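Side-chain contacts in FAD-dependent pyridine nucleotide-disulphide oxidoreductase (Desulfovibrio vulgaris, PDB 3IWA), which probably uses bound FAD to carry electrons from a reduced nicotinamide coenzyme to a disulfide or another acceptor: residues 168-173 against 251-256; 194-199 against 340-345; 206-211 against 347-352. All coordinates share one frame; numbering follows the deposited sequence.

Interaction 1: 168-173 against 251-256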
loop_
_atom_site.group_PDB
_atom_site.type_symbol
_atom_site.label_atom_id
_atom_site.label_comp_id
_atom_site.label_asym_id
_atom_site.label_seq_id
_atom_site.Cartn_x
_atom_site.Cartn_y
_atom_site.Cartn_z
ATOM N N GLY A 168 20.181 -6.349 -13.841
ATOM C CA GLY A 168 19.418 -6.305 -12.600
ATOM C C GLY A 168 19.116 -4.886 -12.177
ATOM O O GLY A 168 19.211 -3.967 -12.982
ATOM N N PHE A 169 18.728 -4.710 -10.912
ATOM C CA PHE A 169 18.304 -3.419 -10.397
ATOM C C PHE A 169 19.415 -2.379 -10.633
ATOM O O PHE A 169 19.175 -1.328 -11.196
ATOM C CB PHE A 169 17.889 -3.501 -8.891
ATOM N N ILE A 170 20.621 -2.704 -10.214
ATOM C CA ILE A 170 21.770 -1.812 -10.369
ATOM C C ILE A 170 22.093 -1.545 -11.844
ATOM O O ILE A 170 22.182 -0.398 -12.292
ATOM C CB ILE A 170 23.006 -2.419 -9.664
ATOM C CG1 ILE A 170 22.752 -2.501 -8.149
ATOM C CG2 ILE A 170 24.246 -1.599 -9.927
ATOM C CD1 ILE A 170 22.639 -1.178 -7.494
ATOM N N GLY A 171 22.247 -2.605 -12.612
ATOM C CA GLY A 171 22.539 -2.448 -14.034
ATOM C C GLY A 171 21.561 -1.522 -14.750
ATOM O O GLY A 171 21.955 -0.620 -15.487
ATOM N N LEU A 172 20.273 -1.733 -14.532
ATOM C CA LEU A 172 19.291 -0.980 -15.280
ATOM C C LEU A 172 19.280 0.460 -14.839
ATOM O O LEU A 172 19.193 1.336 -15.670
ATOM C CB LEU A 172 17.893 -1.581 -15.142
ATOM C CG LEU A 172 17.640 -2.965 -15.735
ATOM C CD1 LEU A 172 16.146 -3.064 -15.989
ATOM C CD2 LEU A 172 18.409 -3.164 -17.001
ATOM N N GLU A 173 19.376 0.713 -13.536
ATOM C CA GLU A 173 19.439 2.110 -13.053
ATOM C C GLU A 173 20.656 2.843 -13.642
ATOM O O GLU A 173 20.559 4.012 -13.982
ATOM C CB GLU A 173 19.480 2.199 -11.517
ATOM C CG GLU A 173 18.302 1.523 -10.763
ATOM C CD GLU A 173 17.211 2.509 -10.369
ATOM O OE1 GLU A 173 16.572 3.088 -11.287
ATOM O OE2 GLU A 173 16.991 2.699 -9.143
ATOM N N ILE A 251 30.693 -1.414 -16.479
ATOM C CA ILE A 251 30.094 -1.476 -15.155
ATOM C C ILE A 251 29.813 -2.941 -14.815
ATOM O O ILE A 251 29.135 -3.631 -15.563
ATOM C CB ILE A 251 28.788 -0.671 -15.119
ATOM C CG1 ILE A 251 29.002 0.763 -15.625
ATOM C CG2 ILE A 251 28.233 -0.605 -13.734
ATOM C CD1 ILE A 251 29.846 1.607 -14.708
ATOM N N LEU A 252 30.384 -3.421 -13.720
ATOM C CA LEU A 252 30.069 -4.742 -13.191
ATOM C C LEU A 252 28.887 -4.633 -12.200
ATOM O O LEU A 252 29.017 -4.052 -11.116
ATOM C CB LEU A 252 31.291 -5.375 -12.503
ATOM C CG LEU A 252 32.554 -5.596 -13.348
ATOM C CD1 LEU A 252 33.552 -6.419 -12.548
ATOM C CD2 LEU A 252 32.286 -6.258 -14.694
ATOM N N ALA A 253 27.749 -5.183 -12.615
ATOM C CA ALA A 253 26.484 -5.136 -11.888
ATOM C C ALA A 253 25.849 -6.500 -12.047
ATOM O O ALA A 253 24.688 -6.614 -12.410
ATOM C CB ALA A 253 25.558 -4.074 -12.483
ATOM N N ALA A 254 26.621 -7.535 -11.783
ATOM C CA ALA A 254 26.167 -8.896 -12.015
ATOM C C ALA A 254 26.006 -9.632 -10.711
ATOM O O ALA A 254 26.231 -10.838 -10.651
ATOM C CB ALA A 254 27.153 -9.650 -12.927
ATOM N N GLY A 255 25.622 -8.917 -9.665
ATOM C CA GLY A 255 25.380 -9.569 -8.382
ATOM C C GLY A 255 26.612 -9.578 -7.481
ATOM O O GLY A 255 27.749 -9.376 -7.928
ATOM N N VAL A 256 26.371 -9.851 -6.209
ATOM C CA VAL A 256 27.320 -9.560 -5.163
ATOM C C VAL A 256 27.473 -10.724 -4.222
ATOM O O VAL A 256 26.620 -11.605 -4.168
ATOM C CB VAL A 256 26.847 -8.339 -4.364
ATOM C CG1 VAL A 256 26.616 -7.139 -5.319
ATOM C CG2 VAL A 256 25.566 -8.667 -3.540
HETATM O O HOH W 1 22.381 -5.251 -11.915
#
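The glycine-rich turn of a Rossmann-type fold, where strand 161-165 leads into helix 169-182, meets the chain just beyond strand 249-252 through I170, G171 and A253. G168 and G171 fit a GxGxxG pattern, consistent with a dinucleotide-binding domain that would take the nicotinamide coenzyme. The A253 methyl carries the contact: its CB rests on the G171 backbone in the first turn of the helix, 3.6 Å from G171 N and 3.8 Å from G171 CA. Beside it, I170 CG2 touches A253 CB at 3.8 Å. That branch stands anti to the backbone N, whereas CG1 (chi1 -64°) lies beside the N and carries CD1 away from A253, so the isoleucine offers one methyl. Strand 249-252 is itself fixed in the parallel sheet by backbone bonds of I251 to V163 and V165. The polar join runs through one water, bridging two amides of the helix start to the carbonyl after the strand. Water 1 accepts from G171 N at 2.7 Å, receives a weak bond from G168 N at 3.1 Å, and donates its own hydrogen to A253 O at 2.7 Å.

Interaction 2: 194-199 against 340-345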
loop_
_atom_site.group_PDB
_atom_site.type_symbol
_atom_site.label_atom_id
_atom_site.label_comp_id
_atom_site.label_asym_id
_atom_site.label_seq_id
_atom_site.Cartn_x
_atom_site.Cartn_y
_atom_site.Cartn_z
ATOM N N GLN A 194 16.597 -13.113 -19.755
ATOM C CA GLN A 194 15.803 -11.931 -19.560
ATOM C C GLN A 194 16.574 -10.947 -18.696
ATOM O O GLN A 194 17.409 -11.353 -17.913
ATOM C CB GLN A 194 14.467 -12.298 -18.883
ATOM C CG GLN A 194 14.616 -13.009 -17.526
ATOM C CD GLN A 194 13.331 -13.025 -16.705
ATOM O OE1 GLN A 194 12.581 -13.991 -16.747
ATOM N NE2 GLN A 194 13.057 -11.929 -15.988
ATOM N N ILE A 195 16.287 -9.658 -18.841
ATOM C CA ILE A 195 16.704 -8.672 -17.869
ATOM C C ILE A 195 15.805 -8.778 -16.641
ATOM O O ILE A 195 14.731 -9.399 -16.697
ATOM C CB ILE A 195 16.688 -7.234 -18.446
ATOM C CG1 ILE A 195 15.266 -6.802 -18.817
ATOM C CG2 ILE A 195 17.712 -7.114 -19.640
ATOM C CD1 ILE A 195 15.121 -5.304 -18.989
ATOM N N MET A 196 16.266 -8.183 -15.537
ATOM C CA MET A 196 15.654 -8.303 -14.208
ATOM C C MET A 196 15.300 -9.739 -13.754
ATOM O O MET A 196 14.253 -9.946 -13.142
ATOM C CB MET A 196 14.425 -7.398 -14.111
ATOM C CG MET A 196 14.746 -5.908 -14.179
ATOM S SD MET A 196 15.576 -5.300 -12.733
ATOM C CE MET A 196 14.119 -4.804 -11.870
ATOM N N PRO A 197 16.194 -10.716 -13.988
ATOM C CA PRO A 197 15.836 -12.061 -13.587
ATOM C C PRO A 197 15.646 -12.172 -12.081
ATOM O O PRO A 197 16.423 -11.629 -11.327
ATOM C CB PRO A 197 17.023 -12.907 -14.065
ATOM C CG PRO A 197 18.143 -11.949 -14.288
ATOM C CD PRO A 197 17.498 -10.673 -14.663
ATOM N N GLY A 198 14.574 -12.839 -11.665
ATOM C CA GLY A 198 14.262 -12.959 -10.251
ATOM C C GLY A 198 13.491 -11.787 -9.660
ATOM O O GLY A 198 13.061 -11.875 -8.515
ATOM N N PHE A 199 13.353 -10.684 -10.404
ATOM C CA PHE A 199 12.580 -9.521 -9.960
ATOM C C PHE A 199 11.255 -9.326 -10.727
ATOM O O PHE A 199 10.245 -9.000 -10.104
ATOM C CB PHE A 199 13.403 -8.247 -10.072
ATOM C CG PHE A 199 14.445 -8.078 -8.973
ATOM C CD1 PHE A 199 14.417 -6.962 -8.148
ATOM C CD2 PHE A 199 15.456 -9.025 -8.782
ATOM C CE1 PHE A 199 15.354 -6.796 -7.149
ATOM C CE2 PHE A 199 16.404 -8.868 -7.777
ATOM C CZ PHE A 199 16.350 -7.749 -6.959
ATOM N N TRP A 340 10.707 -3.796 -4.168
ATOM C CA TRP A 340 11.654 -3.046 -4.996
ATOM C C TRP A 340 10.884 -2.158 -5.967
ATOM O O TRP A 340 9.714 -2.380 -6.226
ATOM C CB TRP A 340 12.589 -3.994 -5.778
ATOM C CG TRP A 340 11.841 -4.929 -6.698
ATOM C CD1 TRP A 340 11.305 -6.128 -6.373
ATOM C CD2 TRP A 340 11.492 -4.697 -8.072
ATOM N NE1 TRP A 340 10.655 -6.674 -7.471
ATOM C CE2 TRP A 340 10.727 -5.784 -8.505
ATOM C CE3 TRP A 340 11.700 -3.639 -8.958
ATOM C CZ2 TRP A 340 10.232 -5.878 -9.822
ATOM C CZ3 TRP A 340 11.204 -3.738 -10.241
ATOM C CH2 TRP A 340 10.501 -4.858 -10.666
ATOM N N ALA A 341 11.562 -1.146 -6.480
ATOM C CA ALA A 341 11.056 -0.309 -7.534
ATOM C C ALA A 341 12.226 0.186 -8.358
ATOM O O ALA A 341 13.297 0.460 -7.814
ATOM C CB ALA A 341 10.277 0.849 -6.959
ATOM N N VAL A 342 12.022 0.264 -9.674
ATOM C CA VAL A 342 12.965 0.871 -10.614
ATOM C C VAL A 342 12.219 1.862 -11.518
ATOM O O VAL A 342 11.171 1.540 -12.094
ATOM C CB VAL A 342 13.619 -0.165 -11.533
ATOM C CG1 VAL A 342 14.902 0.366 -12.056
ATOM C CG2 VAL A 342 13.905 -1.423 -10.809
ATOM N N LYS A 343 12.757 3.064 -11.641
ATOM C CA LYS A 343 12.255 4.039 -12.581
ATOM C C LYS A 343 13.129 3.975 -13.843
ATOM O O LYS A 343 14.365 4.029 -13.761
ATOM C CB LYS A 343 12.264 5.425 -11.941
ATOM C CG LYS A 343 11.993 6.598 -12.902
ATOM C CD LYS A 343 10.530 7.054 -12.934
ATOM C CE LYS A 343 10.254 7.976 -14.148
ATOM N NZ LYS A 343 10.510 7.305 -15.474
ATOM N N LEU A 344 12.465 3.804 -14.989
ATOM C CA LEU A 344 13.127 3.710 -16.298
ATOM C C LEU A 344 12.850 5.013 -17.069
ATOM O O LEU A 344 12.551 6.034 -16.467
ATOM C CB LEU A 344 12.703 2.435 -17.070
ATOM C CG LEU A 344 12.895 1.092 -16.356
ATOM C CD1 LEU A 344 12.298 -0.033 -17.146
ATOM C CD2 LEU A 344 14.349 0.838 -16.109
ATOM N N PHE A 345 12.971 5.017 -18.383
ATOM C CA PHE A 345 12.855 6.283 -19.110
ATOM C C PHE A 345 11.450 6.835 -18.993
ATOM O O PHE A 345 11.264 7.946 -18.531
ATOM C CB PHE A 345 13.286 6.118 -20.555
ATOM C CG PHE A 345 14.759 5.927 -20.696
ATOM C CD1 PHE A 345 15.602 7.018 -20.756
ATOM C CD2 PHE A 345 15.303 4.658 -20.710
ATOM C CE1 PHE A 345 16.987 6.852 -20.864
ATOM C CE2 PHE A 345 16.673 4.463 -20.819
ATOM C CZ PHE A 345 17.526 5.566 -20.901
HETATM O O HOH W 2 9.432 -9.326 -7.479
#
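F199 O is held by water 2 at 2.8 Å, and the same water accepts from W340 NE1 at 2.9 Å, in the plane of the indole at its edge. F199 O also approaches the rim of the indole at W340 CZ2, 3.1 Å away and tilted from the ring plane. This bridge joins the loop between strand 185-189 and helix 202-214 of the Rossmann-type domain to strand 340-343, an outermost strand of the antiparallel sheet in the dimerisation domain. The two rings themselves form a T-shaped pair: the edge of the F199 ring is directed at one face of the five-membered ring of W340, with centroids 4.8 Å apart and planes at 62°. F199 CD1 makes the touch, 3.6 Å from W340 CG. On the loop side, F199 is presented by a type II turn in which P197 and G198 take the two central positions and F199 N bonds to M196 O at 3.0 Å. On the strand side, T200 and A349 also pack on the indole of W340. M196 fills the angle between W340 and V342, its chain bent at both chi2 and chi3, and also lies on L172 of helix 169-182. Its terminal methyl meets two partners at once: M196 CE is 3.5 Å from W340 CZ3, and M196 CE and V342 CG2 meet tip to tip at 3.6 Å.

Interaction 3: 206-211 against 347-352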
loop_
_atom_site.group_PDB
_atom_site.type_symbol
_atom_site.label_atom_id
_atom_site.label_comp_id
_atom_site.label_asym_id
_atom_site.label_seq_id
_atom_site.Cartn_x
_atom_site.Cartn_y
_atom_site.Cartn_z
ATOM N N GLN A 206 9.864 -7.848 -20.707
ATOM C CA GLN A 206 9.870 -7.296 -22.073
ATOM C C GLN A 206 9.379 -5.868 -22.094
ATOM O O GLN A 206 9.826 -5.054 -22.913
ATOM C CB GLN A 206 8.960 -8.067 -23.032
ATOM C CG GLN A 206 9.128 -9.566 -23.128
ATOM C CD GLN A 206 10.512 -10.008 -23.530
ATOM O OE1 GLN A 206 11.254 -9.289 -24.225
ATOM N NE2 GLN A 206 10.874 -11.216 -23.093
ATOM N N MET A 207 8.408 -5.569 -21.245
ATOM C CA MET A 207 7.960 -4.200 -21.119
ATOM C C MET A 207 9.144 -3.327 -20.686
ATOM O O MET A 207 9.365 -2.256 -21.222
ATOM C CB MET A 207 6.787 -4.074 -20.118
ATOM C CG MET A 207 5.394 -4.657 -20.558
ATOM S SD MET A 207 4.820 -4.066 -22.180
ATOM C CE MET A 207 5.715 -5.087 -23.319
ATOM N N LEU A 208 9.911 -3.782 -19.710
ATOM C CA LEU A 208 11.034 -2.979 -19.235
ATOM C C LEU A 208 12.099 -2.930 -20.333
ATOM O O LEU A 208 12.687 -1.886 -20.566
ATOM C CB LEU A 208 11.605 -3.500 -17.908
ATOM C CG LEU A 208 10.808 -3.336 -16.613
ATOM C CD1 LEU A 208 9.559 -4.281 -16.558
ATOM C CD2 LEU A 208 11.717 -3.596 -15.400
ATOM N N ARG A 209 12.330 -4.052 -21.001
ATOM C CA ARG A 209 13.295 -4.114 -22.103
ATOM C C ARG A 209 12.982 -3.056 -23.157
ATOM O O ARG A 209 13.898 -2.345 -23.595
ATOM C CB ARG A 209 13.355 -5.502 -22.748
ATOM C CG ARG A 209 14.515 -5.670 -23.725
ATOM C CD ARG A 209 14.608 -7.092 -24.295
ATOM N NE ARG A 209 15.680 -7.215 -25.305
ATOM C CZ ARG A 209 16.410 -8.305 -25.525
ATOM N NH1 ARG A 209 16.238 -9.432 -24.854
ATOM N NH2 ARG A 209 17.377 -8.262 -26.425
ATOM N N HIS A 210 11.700 -2.904 -23.502
ATOM C CA HIS A 210 11.293 -1.981 -24.567
ATOM C C HIS A 210 11.542 -0.563 -24.150
ATOM O O HIS A 210 11.991 0.238 -24.964
ATOM C CB HIS A 210 9.818 -2.114 -24.943
ATOM C CG HIS A 210 9.352 -1.091 -25.947
ATOM N ND1 HIS A 210 8.436 -0.104 -25.640
ATOM C CD2 HIS A 210 9.689 -0.897 -27.249
ATOM C CE1 HIS A 210 8.210 0.635 -26.713
ATOM N NE2 HIS A 210 8.971 0.187 -27.696
ATOM N N ASP A 211 11.225 -0.245 -22.896
ATOM C CA ASP A 211 11.502 1.071 -22.386
ATOM C C ASP A 211 12.967 1.382 -22.639
ATOM O O ASP A 211 13.276 2.481 -23.076
ATOM C CB ASP A 211 11.140 1.204 -20.901
ATOM C CG ASP A 211 11.277 2.650 -20.384
ATOM O OD1 ASP A 211 12.419 3.085 -20.150
ATOM O OD2 ASP A 211 10.266 3.366 -20.197
ATOM N N GLY A 347 8.485 4.303 -18.248
ATOM C CA GLY A 347 7.758 3.475 -17.291
ATOM C C GLY A 347 8.491 3.309 -15.980
ATOM O O GLY A 347 9.643 3.697 -15.850
ATOM N N SER A 348 7.783 2.728 -15.018
ATOM C CA SER A 348 8.315 2.301 -13.748
ATOM C C SER A 348 7.920 0.873 -13.559
ATOM O O SER A 348 6.865 0.482 -13.991
ATOM C CB SER A 348 7.710 3.108 -12.627
ATOM O OG SER A 348 8.265 4.407 -12.630
ATOM N N ALA A 349 8.775 0.097 -12.927
ATOM C CA ALA A 349 8.468 -1.263 -12.585
ATOM C C ALA A 349 8.606 -1.410 -11.067
ATOM O O ALA A 349 9.432 -0.749 -10.467
ATOM C CB ALA A 349 9.404 -2.212 -13.308
ATOM N N SER A 350 7.810 -2.284 -10.451
ATOM C CA SER A 350 7.842 -2.473 -9.003
ATOM C C SER A 350 7.313 -3.839 -8.637
ATOM O O SER A 350 6.624 -4.440 -9.423
ATOM C CB SER A 350 7.039 -1.370 -8.311
ATOM O OG SER A 350 7.262 -1.437 -6.924
ATOM N N GLY A 351 7.659 -4.335 -7.453
ATOM C CA GLY A 351 7.293 -5.709 -7.027
ATOM C C GLY A 351 7.739 -6.126 -5.609
ATOM O O GLY A 351 8.314 -5.353 -4.878
ATOM N N ALA A 352 7.437 -7.349 -5.230
ATOM C CA ALA A 352 7.753 -7.876 -3.913
ATOM C C ALA A 352 7.540 -9.353 -3.966
ATOM O O ALA A 352 6.681 -9.796 -4.679
ATOM C CB ALA A 352 6.877 -7.261 -2.810
#
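L208 and D211, one helical turn apart on helix 202-214, meet the hairpin of strands 340-343 and 348-353 in different ways: D211 points toward G347, just before strand 348-353, while L208 starts off to the side and brings its methyls to A349. Here the helix of the Rossmann-type domain lies against the antiparallel sheet of the dimerisation domain. The leucine spreads its fork about the small alanine methyl: L208 CD2 is the nearest branch, 3.4 Å from A349 CB, a tight carbon pair, while L208 CD1 lies 3.9 Å from the same CB and L208 CG 3.8 Å from it. F405 of strand 399-406 touches both L208 and A349, and L344 and M196 also pack on the leucine, so the methyl contact is part of a larger apolar layer between helix and sheet. S350, the next residue along the strand, instead packs on L412 and I416 of helix 409-423.

D211 works differently. An extended first torsion (chi1 -173°) carries the carboxylate out from the helix toward the hairpin turn. G347 N donates to D211 OD2 at 2.8 Å in a nearly straight bond, 169° at the hydrogen, yet the donor stands above the carboxylate plane, 36° out of it. Two more amides of the turn share the group: E346 N bonds to the same OD2, and F345 N bonds to D211 OD1. Three consecutive backbone N-H groups thus close round one side chain, with both oxygens engaged and the rotation of the carboxylate fixed. Because D211 is buried, these converging amide dipoles would be expected to stabilise its negative charge, making one helix residue the polar clasp of the hairpin turn beside the apolar L208-A349 contact.

From the N terminus, the chain passes through 168-173, 194-199 and 206-211, then meets their partners in the same order at 251-256, 340-345 and 347-352. Each contact therefore crosses the other two and none nests. Interaction 1 closes a loop within the Rossmann-type domain, at the ends of two neighbouring strands of its parallel sheet; interactions 2 and 3 close longer loops that reach the dimerisation domain. The centres of interactions 2 and 3 are about 6 Å apart, and strands 340-343 and 348-353 are neighbours in one antiparallel sheet; there A341 and S350 pack on V438 of the second subunit. Helix 169-182 reaches interaction 2 through E173 on V342 and K343, and L172 on M196.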